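Local atomic coordinates of diaminopimelate decarboxylase (Phaeodactylum tricornutum, PDB entry 7JPJ), a protein that probably catalyses the pyridoxal 5'-phosphate-dependent decarboxylation of diaminopimelate in lysine biosynthesis, working as a dimer. Residues A[9-14]-A[288-293]; A[185-190]-A[224-229]; A[329-334]-A[387-392]. One frame throughout, in Å; residues are numbered along the deposited sequence.

Contacts 1 and 3 belong to one region of the chain, the mixed β-sheet domain, with centres about 6 Å apart. Strands 289-300 and 386-390 are neighbours in that sheet, and probable hydrogen bonds join them: L291 N to M389 O at 2.9 Å and S293 O to L387 N at 2.8 Å. Contact 2 lies on the opposite side of the chain's centre, in the pyridoxal-binding barrel, its centre about 48 Å from either of the others. Bound D-lysine is nearest to contact 3, about 8 Å from the H329 side chain; in contact 1, G289 lies about 13 Å from the bound D-lysine.

Contact 1: A[9-14]-A[288-293]; sequences SIFLTP and AGALVS
F11 and L12 belong to an N-terminal loop folded by an ST motif, and they cover one face of the start of strand 289-300. The loop passes over the strand without forming a hydrogen bond to it, so the join is made by apolar side chains. A290 and V292, two residues apart, both turn toward the loop and meet successive residues of it. The far end of the F11 ring does the touching: CZ sits 3.6 Å from A290 CB, and CE2 lies 3.8 Å from A288 O. Both partners come obliquely to the ring, while the carbonyl carbon of G289 approaches its edge. F11 CG stands between its own backbone N and carbonyl carbon (chi1 60°), which sends the ring down onto the strand; the same side chain also touches S33 on the neighbouring strand 29-33. Next to it, L12 reaches V292 with a single methyl, L12 CD1 to V292 CG2 at 3.7 Å. With an alanine in place of F11, the A290 methyl would probably lose its aromatic cover and a gap would open between the loop and the start of the strand. The loop's shape is set locally. S9 OG accepts the L12 amide at 2.9 Å in a bent bond (132°), and S9 N returns a bond to L12 O at 2.8 Å, so that S9 and L12 are joined twice and F11 and L12 are held next to each other. D390 OD2, on strand 386-390, takes the amide of I10 and ties the loop to a second strand of the sheet. T13 then stands at the N-cap of helix 14-24, its OG1 bonded to T16 OG1. This is an N-terminal segment, shaped by an ST motif, packed on the β domain of a fold-type III decarboxylase.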
ATOM      1  N   SER A   9       4.861  23.514  12.711  1.00 21.05           N
ATOM      2  CA  SER A   9       4.683  22.837  11.413  1.00 20.66           C
ATOM      3  C   SER A   9       3.579  23.599  10.682  1.00 20.59           C
ATOM      4  O   SER A   9       3.289  24.716  11.087  1.00 21.05           O
ATOM      5  CB  SER A   9       4.347  21.413  11.668  1.00 20.05           C
ATOM      6  OG  SER A   9       3.047  21.285  12.179  1.00 19.90           O
ATOM      7  N   ILE A  10       2.982  23.024   9.651  1.00 20.31           N
ATOM      8  CA  ILE A  10       1.836  23.701   8.981  1.00 20.34           C
ATOM      9  C   ILE A  10       0.759  24.067  10.016  1.00 20.36           C
ATOM     10  O   ILE A  10       0.213  25.173   9.898  1.00 20.59           O
ATOM     11  CB  ILE A  10       1.318  22.884   7.780  1.00 20.04           C
ATOM     12  CG1 ILE A  10       2.167  23.117   6.530  1.00 19.95           C
ATOM     13  CG2 ILE A  10      -0.157  23.106   7.505  1.00 19.91           C
ATOM     14  CD1 ILE A  10       2.423  24.569   6.238  1.00 20.37           C
ATOM     15  N   PHE A  11       0.476  23.210  11.001  1.00 19.30           N
ATOM     16  CA  PHE A  11      -0.533  23.620  11.971  1.00 19.27           C
ATOM     17  C   PHE A  11      -0.257  23.108  13.384  1.00 19.30           C
ATOM     18  O   PHE A  11      -1.164  23.146  14.227  1.00 19.23           O
ATOM     19  CB  PHE A  11      -1.944  23.181  11.526  1.00 18.72           C
ATOM     20  CG  PHE A  11      -2.115  21.687  11.363  1.00 18.14           C
ATOM     21  CD1 PHE A  11      -2.415  20.880  12.453  1.00 17.95           C
ATOM     22  CD2 PHE A  11      -2.012  21.098  10.111  1.00 17.86           C
ATOM     23  CE1 PHE A  11      -2.583  19.508  12.302  1.00 17.52           C
ATOM     24  CE2 PHE A  11      -2.182  19.725   9.953  1.00 17.41           C
ATOM     25  CZ  PHE A  11      -2.468  18.932  11.050  1.00 17.25           C
ATOM     26  N   LEU A  12       0.962  22.656  13.681  1.00 19.66           N
ATOM     27  CA  LEU A  12       1.278  22.066  14.981  1.00 19.70           C
ATOM     28  C   LEU A  12       2.489  22.758  15.594  1.00 20.36           C
ATOM     29  O   LEU A  12       3.607  22.619  15.090  1.00 20.55           O
ATOM     30  CB  LEU A  12       1.539  20.564  14.857  1.00 19.25           C
ATOM     31  CG  LEU A  12       0.335  19.650  14.629  1.00 18.67           C
ATOM     32  CD1 LEU A  12       0.776  18.198  14.610  1.00 18.39           C
ATOM     33  CD2 LEU A  12      -0.726  19.884  15.695  1.00 18.71           C
ATOM     34  N   THR A  13       2.267  23.490  16.682  1.00 21.26           N
ATOM     35  CA  THR A  13       3.364  23.950  17.516  1.00 21.89           C
ATOM     36  C   THR A  13       3.867  22.792  18.373  1.00 21.71           C
ATOM     37  O   THR A  13       3.195  21.762  18.491  1.00 21.19           O
ATOM     38  CB  THR A  13       2.911  25.110  18.404  1.00 22.46           C
ATOM     39  OG1 THR A  13       1.970  24.637  19.375  1.00 22.25           O
ATOM     40  CG2 THR A  13       2.273  26.210  17.570  1.00 22.64           C
ATOM     41  N   PRO A  14       5.059  22.918  18.965  1.00 22.94           N
ATOM     42  CA  PRO A  14       5.520  21.854  19.875  1.00 22.96           C
ATOM     43  C   PRO A  14       4.558  21.583  21.018  1.00 22.91           C
ATOM     44  O   PRO A  14       4.474  20.441  21.485  1.00 22.85           O
ATOM     45  CB  PRO A  14       6.867  22.386  20.378  1.00 23.16           C
ATOM     46  CG  PRO A  14       7.340  23.284  19.288  1.00 23.31           C
ATOM     47  CD  PRO A  14       6.110  23.921  18.713  1.00 23.15           C
ATOM     48  N   ALA A 288      -4.817  19.397   5.510  1.00 17.71           N
ATOM     49  CA  ALA A 288      -5.515  19.379   6.786  1.00 17.85           C
ATOM     50  C   ALA A 288      -5.064  18.248   7.696  1.00 17.37           C
ATOM     51  O   ALA A 288      -5.482  18.206   8.857  1.00 17.33           O
ATOM     52  CB  ALA A 288      -7.028  19.281   6.562  1.00 17.77           C
ATOM     53  N   GLY A 289      -4.225  17.342   7.208  1.00 16.16           N
ATOM     54  CA  GLY A 289      -3.796  16.206   7.995  1.00 15.87           C
ATOM     55  C   GLY A 289      -2.285  16.108   8.044  1.00 15.82           C
ATOM     56  O   GLY A 289      -1.585  16.523   7.122  1.00 15.69           O
ATOM     57  N   ALA A 290      -1.792  15.541   9.141  1.00 16.54           N
ATOM     58  CA  ALA A 290      -0.357  15.435   9.357  1.00 16.33           C
ATOM     59  C   ALA A 290      -0.045  14.180  10.152  1.00 16.47           C
ATOM     60  O   ALA A 290      -0.731  13.867  11.129  1.00 17.30           O
ATOM     61  CB  ALA A 290       0.191  16.664  10.090  1.00 17.17           C
ATOM     62  N   LEU A 291       0.996  13.466   9.726  1.00 16.60           N
ATOM     63  CA  LEU A 291       1.501  12.326  10.478  1.00 16.41           C
ATOM     64  C   LEU A 291       2.453  12.811  11.564  1.00 17.10           C
ATOM     65  O   LEU A 291       3.388  13.572  11.290  1.00 17.55           O
ATOM     66  CB  LEU A 291       2.209  11.339   9.549  1.00 16.08           C
ATOM     67  CG  LEU A 291       2.952  10.185  10.229  1.00 16.23           C
ATOM     68  CD1 LEU A 291       1.976   9.189  10.841  1.00 15.82           C
ATOM     69  CD2 LEU A 291       3.896   9.495   9.261  1.00 16.20           C
ATOM     70  N   VAL A 292       2.213  12.373  12.796  1.00 15.93           N
ATOM     71  CA  VAL A 292       3.006  12.770  13.954  1.00 16.75           C
ATOM     72  C   VAL A 292       3.676  11.517  14.501  1.00 16.82           C
ATOM     73  O   VAL A 292       2.997  10.607  14.994  1.00 17.33           O
ATOM     74  CB  VAL A 292       2.151  13.454  15.028  1.00 18.10           C
ATOM     75  CG1 VAL A 292       3.024  13.964  16.157  1.00 19.09           C
ATOM     76  CG2 VAL A 292       1.345  14.585  14.418  1.00 18.09           C
ATOM     77  N   SER A 293       5.003  11.466  14.417  1.00 17.41           N
ATOM     78  CA  SER A 293       5.776  10.321  14.874  1.00 17.61           C
ATOM     79  C   SER A 293       6.958  10.797  15.708  1.00 17.94           C
ATOM     80  O   SER A 293       7.247  11.994  15.795  1.00 17.91           O
ATOM     81  CB  SER A 293       6.273   9.472  13.695  1.00 17.65           C
ATOM     82  OG  SER A 293       7.251  10.171  12.945  1.00 17.84           O
TER

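Contact 2: A[185-190]-A[224-229]; sequences TVPDIV and CKVFPT
F227 is the main projection from the 224-229 loop, and its ring pushes against three residues of one side of helix 185-192: V186, P187 and V190. CE1 and CZ make the approach. F227 CE1 comes to 3.9 Å from P187 CG, and the same ring atom is 4.5 Å from V190 CG2; F227 CZ stands 4.2 Å from V186 CG1. All three meet the ring obliquely, and it wedges between them. P187 is the closest of the three, the two side chains crossing at about a right angle. The helix thus presents a shallow hollow, with V186 and V190 one turn apart as its walls and P187 beside them. F227 CG lies anti to the carbonyl carbon (chi1 -50°), which extends the ring away from the loop and toward the helix. Its partner in the loop is V226: CG1 rests 3.7 Å above the F227 ring plane, over its centre, and across the contact that V226 CG1 has P187 CG as a looser neighbour, 4.5 Å away. No hydrogen bond crosses the interface, which is pure shape and apolar surface. Around it, V181 of helix 178-182 touches both V186 and V226, and V197 of strand 196-201 touches both V190 and F227. The loop, running from helix 210-222 to strand 232-234, is thereby packed against helix 185-192 in the TIM-barrel domain, with strand 196-201 touching both.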
ATOM      1  N   THR A 185     -24.486   3.869 -29.666  1.00 28.31           N
ATOM      2  CA  THR A 185     -24.532   2.710 -28.777  1.00 28.01           C
ATOM      3  C   THR A 185     -25.201   3.051 -27.449  1.00 27.65           C
ATOM      4  O   THR A 185     -26.120   2.351 -27.007  1.00 27.52           O
ATOM      5  CB  THR A 185     -23.118   2.173 -28.539  1.00 28.08           C
ATOM      6  OG1 THR A 185     -22.592   1.637 -29.760  1.00 28.38           O
ATOM      7  CG2 THR A 185     -23.134   1.081 -27.479  1.00 27.79           C
ATOM      8  N   VAL A 186     -24.755   4.124 -26.800  1.00 27.00           N
ATOM      9  CA  VAL A 186     -25.273   4.518 -25.488  1.00 26.59           C
ATOM     10  C   VAL A 186     -26.699   5.052 -25.597  1.00 26.45           C
ATOM     11  O   VAL A 186     -27.554   4.642 -24.799  1.00 26.31           O
ATOM     12  CB  VAL A 186     -24.354   5.546 -24.805  1.00 26.44           C
ATOM     13  CG1 VAL A 186     -24.814   5.799 -23.379  1.00 25.95           C
ATOM     14  CG2 VAL A 186     -22.916   5.068 -24.822  1.00 26.67           C
ATOM     15  N   PRO A 187     -27.017   5.962 -26.531  1.00 25.14           N
ATOM     16  CA  PRO A 187     -28.420   6.401 -26.649  1.00 25.82           C
ATOM     17  C   PRO A 187     -29.385   5.273 -26.966  1.00 27.07           C
ATOM     18  O   PRO A 187     -30.559   5.354 -26.586  1.00 27.53           O
ATOM     19  CB  PRO A 187     -28.371   7.433 -27.783  1.00 26.47           C
ATOM     20  CG  PRO A 187     -26.975   7.921 -27.784  1.00 25.70           C
ATOM     21  CD  PRO A 187     -26.146   6.727 -27.444  1.00 25.33           C
ATOM     22  N   ASP A 188     -28.928   4.221 -27.652  1.00 26.88           N
ATOM     23  CA  ASP A 188     -29.798   3.077 -27.915  1.00 28.03           C
ATOM     24  C   ASP A 188     -30.121   2.327 -26.629  1.00 27.69           C
ATOM     25  O   ASP A 188     -31.250   1.855 -26.447  1.00 28.72           O
ATOM     26  CB  ASP A 188     -29.148   2.139 -28.932  1.00 29.02           C
ATOM     27  CG  ASP A 188     -29.227   2.671 -30.352  1.00 30.08           C
ATOM     28  OD1 ASP A 188     -29.477   3.885 -30.527  1.00 29.80           O
ATOM     29  OD2 ASP A 188     -29.030   1.878 -31.297  1.00 31.35           O
ATOM     30  N   ILE A 189     -29.143   2.202 -25.731  1.00 26.45           N
ATOM     31  CA  ILE A 189     -29.393   1.563 -24.444  1.00 26.21           C
ATOM     32  C   ILE A 189     -30.361   2.399 -23.615  1.00 25.91           C
ATOM     33  O   ILE A 189     -31.227   1.861 -22.915  1.00 26.63           O
ATOM     34  CB  ILE A 189     -28.065   1.328 -23.703  1.00 25.02           C
ATOM     35  CG1 ILE A 189     -27.115   0.496 -24.567  1.00 25.56           C
ATOM     36  CG2 ILE A 189     -28.311   0.643 -22.367  1.00 24.97           C
ATOM     37  CD1 ILE A 189     -25.657   0.619 -24.177  1.00 24.44           C
ATOM     38  N   VAL A 190     -30.238   3.727 -23.693  1.00 25.30           N
ATOM     39  CA  VAL A 190     -31.118   4.610 -22.929  1.00 25.11           C
ATOM     40  C   VAL A 190     -32.559   4.465 -23.402  1.00 26.69           C
ATOM     41  O   VAL A 190     -33.488   4.347 -22.593  1.00 27.26           O
ATOM     42  CB  VAL A 190     -30.631   6.066 -23.030  1.00 24.08           C
ATOM     43  CG1 VAL A 190     -31.739   7.030 -22.630  1.00 24.39           C
ATOM     44  CG2 VAL A 190     -29.402   6.267 -22.163  1.00 22.60           C
ATOM     45  N   CYS A 224     -23.207  16.959 -23.170  1.00 26.68           N
ATOM     46  CA  CYS A 224     -24.493  17.316 -22.583  1.00 25.68           C
ATOM     47  C   CYS A 224     -25.532  17.686 -23.633  1.00 25.81           C
ATOM     48  O   CYS A 224     -26.730  17.668 -23.331  1.00 25.30           O
ATOM     49  CB  CYS A 224     -24.327  18.468 -21.593  1.00 24.80           C
ATOM     50  SG  CYS A 224     -23.286  18.080 -20.168  1.00 24.41           S
ATOM     51  N   LYS A 225     -25.111  18.025 -24.849  1.00 23.28           N
ATOM     52  CA  LYS A 225     -26.064  18.292 -25.917  1.00 24.68           C
ATOM     53  C   LYS A 225     -26.513  17.024 -26.632  1.00 24.99           C
ATOM     54  O   LYS A 225     -27.449  17.083 -27.436  1.00 26.15           O
ATOM     55  CB  LYS A 225     -25.474  19.286 -26.929  1.00 26.07           C
ATOM     56  CG  LYS A 225     -24.616  18.659 -28.010  1.00 26.75           C
ATOM     57  CD  LYS A 225     -24.032  19.715 -28.938  1.00 28.38           C
ATOM     58  CE  LYS A 225     -25.123  20.474 -29.679  1.00 29.91           C
ATOM     59  NZ  LYS A 225     -24.555  21.533 -30.563  1.00 31.74           N
ATOM     60  N   VAL A 226     -25.875  15.885 -26.356  1.00 25.44           N
ATOM     61  CA  VAL A 226     -26.348  14.619 -26.905  1.00 25.77           C
ATOM     62  C   VAL A 226     -27.627  14.183 -26.199  1.00 25.15           C
ATOM     63  O   VAL A 226     -28.571  13.698 -26.835  1.00 25.32           O
ATOM     64  CB  VAL A 226     -25.245  13.549 -26.802  1.00 26.27           C
ATOM     65  CG1 VAL A 226     -25.807  12.161 -27.084  1.00 26.42           C
ATOM     66  CG2 VAL A 226     -24.103  13.878 -27.754  1.00 27.13           C
ATOM     67  N   PHE A 227     -27.685  14.359 -24.882  1.00 24.84           N
ATOM     68  CA  PHE A 227     -28.876  14.038 -24.103  1.00 24.36           C
ATOM     69  C   PHE A 227     -29.517  15.324 -23.598  1.00 23.72           C
ATOM     70  O   PHE A 227     -29.032  15.919 -22.623  1.00 23.10           O
ATOM     71  CB  PHE A 227     -28.516  13.116 -22.936  1.00 24.21           C
ATOM     72  CG  PHE A 227     -27.701  11.927 -23.345  1.00 24.81           C
ATOM     73  CD1 PHE A 227     -28.304  10.833 -23.948  1.00 25.24           C
ATOM     74  CD2 PHE A 227     -26.329  11.910 -23.151  1.00 24.98           C
ATOM     75  CE1 PHE A 227     -27.560   9.736 -24.338  1.00 25.70           C
ATOM     76  CE2 PHE A 227     -25.576  10.814 -23.540  1.00 25.71           C
ATOM     77  CZ  PHE A 227     -26.194   9.725 -24.135  1.00 25.88           C
ATOM     78  N   PRO A 228     -30.598  15.798 -24.224  1.00 23.66           N
ATOM     79  CA  PRO A 228     -31.173  17.096 -23.830  1.00 24.10           C
ATOM     80  C   PRO A 228     -31.742  17.117 -22.422  1.00 23.54           C
ATOM     81  O   PRO A 228     -31.984  18.208 -21.891  1.00 23.73           O
ATOM     82  CB  PRO A 228     -32.273  17.329 -24.876  1.00 25.75           C
ATOM     83  CG  PRO A 228     -31.946  16.394 -26.012  1.00 26.15           C
ATOM     84  CD  PRO A 228     -31.301  15.207 -25.375  1.00 24.89           C
ATOM     85  N   THR A 229     -31.955  15.957 -21.801  1.00 24.69           N
ATOM     86  CA  THR A 229     -32.493  15.898 -20.448  1.00 24.38           C
ATOM     87  C   THR A 229     -31.450  16.177 -19.372  1.00 23.61           C
ATOM     88  O   THR A 229     -31.815  16.268 -18.195  1.00 23.18           O
ATOM     89  CB  THR A 229     -33.125  14.528 -20.198  1.00 24.91           C
ATOM     90  OG1 THR A 229     -32.225  13.499 -20.633  1.00 25.32           O
ATOM     91  CG2 THR A 229     -34.442  14.402 -20.953  1.00 25.83           C
TER

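Contact 3: A[329-334]-A[387-392]; sequences HPITIL and LVMDGS
I331, T332 and I333 pair with M389, V388 and L387 in an antiparallel β-strand pair of the β domain, the strand axes coming within 4.7 Å, with 154° between their N-to-C directions. T332 and V388 form the hydrogen-bonded pair: T332 N gives to V388 O at 3.0 Å and V388 N to T332 O at 2.8 Å. I331 with M389 and I333 with L387 are the non-hydrogen-bonded pairs. Two residues along each strand from T332 and V388, D390 N donates to P330 O, also at 2.8 Å. On the face carrying I331, I333, L387 and M389, the isobutyl end of L387 lies between the two isoleucines, with I331 CG2 3.7 Å from L387 CG; L387 CG is anti to its backbone nitrogen (chi1 -168°), which brings it in that direction. I331 and M389 run side by side, and farther along M389 bends at its sulfur, laying CE against H329 CB at 3.6 Å. The P330 and D390 side chains cross at about a right angle. Just before strand 331-334, H329 adds polar contacts. Its ND1 donates to D390 O at 3.3 Å, the oxygen about 20° out of the ring plane, and shares a weak bond with S392 OG. Together they probably help to orient the imidazole. Farther out, two residues of the D-lysine pocket make contact: R321 NE forms a weak hydrogen bond with H329 NE2, and R243, packed on P330, donates through NE to the carbonyl oxygen of G391, an oxygen that itself sits 3.7 Å from H329 CE1.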
ATOM      1  N   HIS A 329       7.007  15.103   1.015  1.00 18.82           N
ATOM      2  CA  HIS A 329       6.113  15.737   1.966  1.00 19.02           C
ATOM      3  C   HIS A 329       6.885  16.739   2.819  1.00 20.05           C
ATOM      4  O   HIS A 329       8.072  16.538   3.098  1.00 20.52           O
ATOM      5  CB  HIS A 329       5.443  14.709   2.885  1.00 18.94           C
ATOM      6  CG  HIS A 329       4.427  13.852   2.198  1.00 18.06           C
ATOM      7  ND1 HIS A 329       3.141  13.698   2.669  1.00 18.03           N
ATOM      8  CD2 HIS A 329       4.512  13.093   1.079  1.00 17.48           C
ATOM      9  CE1 HIS A 329       2.474  12.888   1.867  1.00 17.00           C
ATOM     10  NE2 HIS A 329       3.282  12.506   0.895  1.00 16.84           N
ATOM     11  N   PRO A 330       6.242  17.829   3.239  1.00 19.25           N
ATOM     12  CA  PRO A 330       6.907  18.772   4.149  1.00 19.74           C
ATOM     13  C   PRO A 330       7.154  18.120   5.502  1.00 20.31           C
ATOM     14  O   PRO A 330       6.259  17.498   6.079  1.00 20.53           O
ATOM     15  CB  PRO A 330       5.914  19.937   4.254  1.00 19.89           C
ATOM     16  CG  PRO A 330       4.896  19.706   3.181  1.00 19.74           C
ATOM     17  CD  PRO A 330       4.866  18.239   2.922  1.00 19.07           C
ATOM     18  N   ILE A 331       8.375  18.268   6.007  1.00 19.84           N
ATOM     19  CA  ILE A 331       8.810  17.590   7.221  1.00 20.22           C
ATOM     20  C   ILE A 331       9.380  18.616   8.187  1.00 20.06           C
ATOM     21  O   ILE A 331      10.279  19.384   7.827  1.00 19.85           O
ATOM     22  CB  ILE A 331       9.849  16.496   6.914  1.00 20.28           C
ATOM     23  CG1 ILE A 331       9.225  15.421   6.022  1.00 19.98           C
ATOM     24  CG2 ILE A 331      10.382  15.899   8.201  1.00 20.51           C
ATOM     25  CD1 ILE A 331      10.228  14.519   5.355  1.00 20.02           C
ATOM     26  N   THR A 332       8.858  18.628   9.409  1.00 19.72           N
ATOM     27  CA  THR A 332       9.339  19.495  10.473  1.00 19.61           C
ATOM     28  C   THR A 332       9.626  18.651  11.703  1.00 19.70           C
ATOM     29  O   THR A 332       8.837  17.769  12.058  1.00 19.89           O
ATOM     30  CB  THR A 332       8.320  20.591  10.813  1.00 19.93           C
ATOM     31  OG1 THR A 332       8.164  21.467   9.689  1.00 20.00           O
ATOM     32  CG2 THR A 332       8.780  21.403  12.013  1.00 21.00           C
ATOM     33  N   ILE A 333      10.756  18.919  12.349  1.00 19.72           N
ATOM     34  CA  ILE A 333      11.163  18.216  13.558  1.00 19.99           C
ATOM     35  C   ILE A 333      11.015  19.167  14.735  1.00 21.53           C
ATOM     36  O   ILE A 333      11.627  20.242  14.755  1.00 22.68           O
ATOM     37  CB  ILE A 333      12.598  17.686  13.448  1.00 19.91           C
ATOM     38  CG1 ILE A 333      12.642  16.525  12.455  1.00 19.03           C
ATOM     39  CG2 ILE A 333      13.115  17.261  14.815  1.00 20.56           C
ATOM     40  CD1 ILE A 333      14.033  16.064  12.135  1.00 19.17           C
ATOM     41  N   LEU A 334      10.200  18.773  15.714  1.00 21.06           N
ATOM     42  CA  LEU A 334       9.927  19.551  16.912  1.00 22.70           C
ATOM     43  C   LEU A 334      10.521  18.866  18.140  1.00 23.30           C
ATOM     44  O   LEU A 334      10.693  17.643  18.148  1.00 22.32           O
ATOM     45  CB  LEU A 334       8.419  19.741  17.113  1.00 22.92           C
ATOM     46  CG  LEU A 334       7.709  20.485  15.979  1.00 22.48           C
ATOM     47  CD1 LEU A 334       6.200  20.368  16.109  1.00 22.44           C
ATOM     48  CD2 LEU A 334       8.143  21.943  15.943  1.00 23.89           C
ATOM     49  N   LEU A 387       8.806  14.061  14.764  1.00 18.53           N
ATOM     50  CA  LEU A 387       8.848  14.354  13.338  1.00 18.91           C
ATOM     51  C   LEU A 387       7.419  14.469  12.828  1.00 17.90           C
ATOM     52  O   LEU A 387       6.580  13.614  13.130  1.00 16.61           O
ATOM     53  CB  LEU A 387       9.609  13.273  12.567  1.00 18.44           C
ATOM     54  CG  LEU A 387       9.953  13.612  11.111  1.00 18.94           C
ATOM     55  CD1 LEU A 387      11.347  13.121  10.756  1.00 20.03           C
ATOM     56  CD2 LEU A 387       8.924  13.037  10.145  1.00 17.23           C
ATOM     57  N   VAL A 388       7.141  15.524  12.069  1.00 18.76           N
ATOM     58  CA  VAL A 388       5.797  15.805  11.578  1.00 18.14           C
ATOM     59  C   VAL A 388       5.840  15.843  10.058  1.00 17.64           C
ATOM     60  O   VAL A 388       6.526  16.689   9.471  1.00 18.38           O
ATOM     61  CB  VAL A 388       5.245  17.123  12.143  1.00 19.31           C
ATOM     62  CG1 VAL A 388       3.930  17.479  11.465  1.00 18.91           C
ATOM     63  CG2 VAL A 388       5.063  17.022  13.647  1.00 19.88           C
ATOM     64  N   MET A 389       5.107  14.932   9.423  1.00 20.17           N
ATOM     65  CA  MET A 389       4.969  14.904   7.971  1.00 19.63           C
ATOM     66  C   MET A 389       3.638  15.552   7.615  1.00 19.64           C
ATOM     67  O   MET A 389       2.573  14.975   7.860  1.00 19.09           O
ATOM     68  CB  MET A 389       5.042  13.475   7.436  1.00 18.61           C
ATOM     69  CG  MET A 389       6.402  13.089   6.875  1.00 19.14           C
ATOM     70  SD  MET A 389       6.450  11.401   6.224  1.00 18.29           S
ATOM     71  CE  MET A 389       6.619  11.714   4.468  1.00 18.15           C
ATOM     72  N   ASP A 390       3.700  16.751   7.044  1.00 18.77           N
ATOM     73  CA  ASP A 390       2.502  17.499   6.696  1.00 18.99           C
ATOM     74  C   ASP A 390       1.991  17.082   5.318  1.00 18.29           C
ATOM     75  O   ASP A 390       2.636  16.328   4.585  1.00 17.82           O
ATOM     76  CB  ASP A 390       2.781  19.000   6.739  1.00 19.98           C
ATOM     77  CG  ASP A 390       2.748  19.557   8.149  1.00 20.94           C
ATOM     78  OD1 ASP A 390       1.811  19.216   8.902  1.00 20.97           O
ATOM     79  OD2 ASP A 390       3.658  20.334   8.507  1.00 21.92           O
ATOM     80  N   GLY A 391       0.808  17.587   4.972  1.00 17.82           N
ATOM     81  CA  GLY A 391       0.167  17.203   3.725  1.00 17.58           C
ATOM     82  C   GLY A 391      -0.205  15.740   3.661  1.00 17.08           C
ATOM     83  O   GLY A 391      -0.286  15.172   2.566  1.00 16.97           O
ATOM     84  N   SER A 392      -0.437  15.112   4.813  1.00 16.63           N
ATOM     85  CA  SER A 392      -0.691  13.679   4.894  1.00 16.30           C
ATOM     86  C   SER A 392      -2.146  13.374   5.238  1.00 16.93           C
ATOM     87  O   SER A 392      -2.443  12.339   5.839  1.00 17.00           O
ATOM     88  CB  SER A 392       0.245  13.035   5.913  1.00 15.83           C
ATOM     89  OG  SER A 392       1.600  13.264   5.568  1.00 15.55           O
TER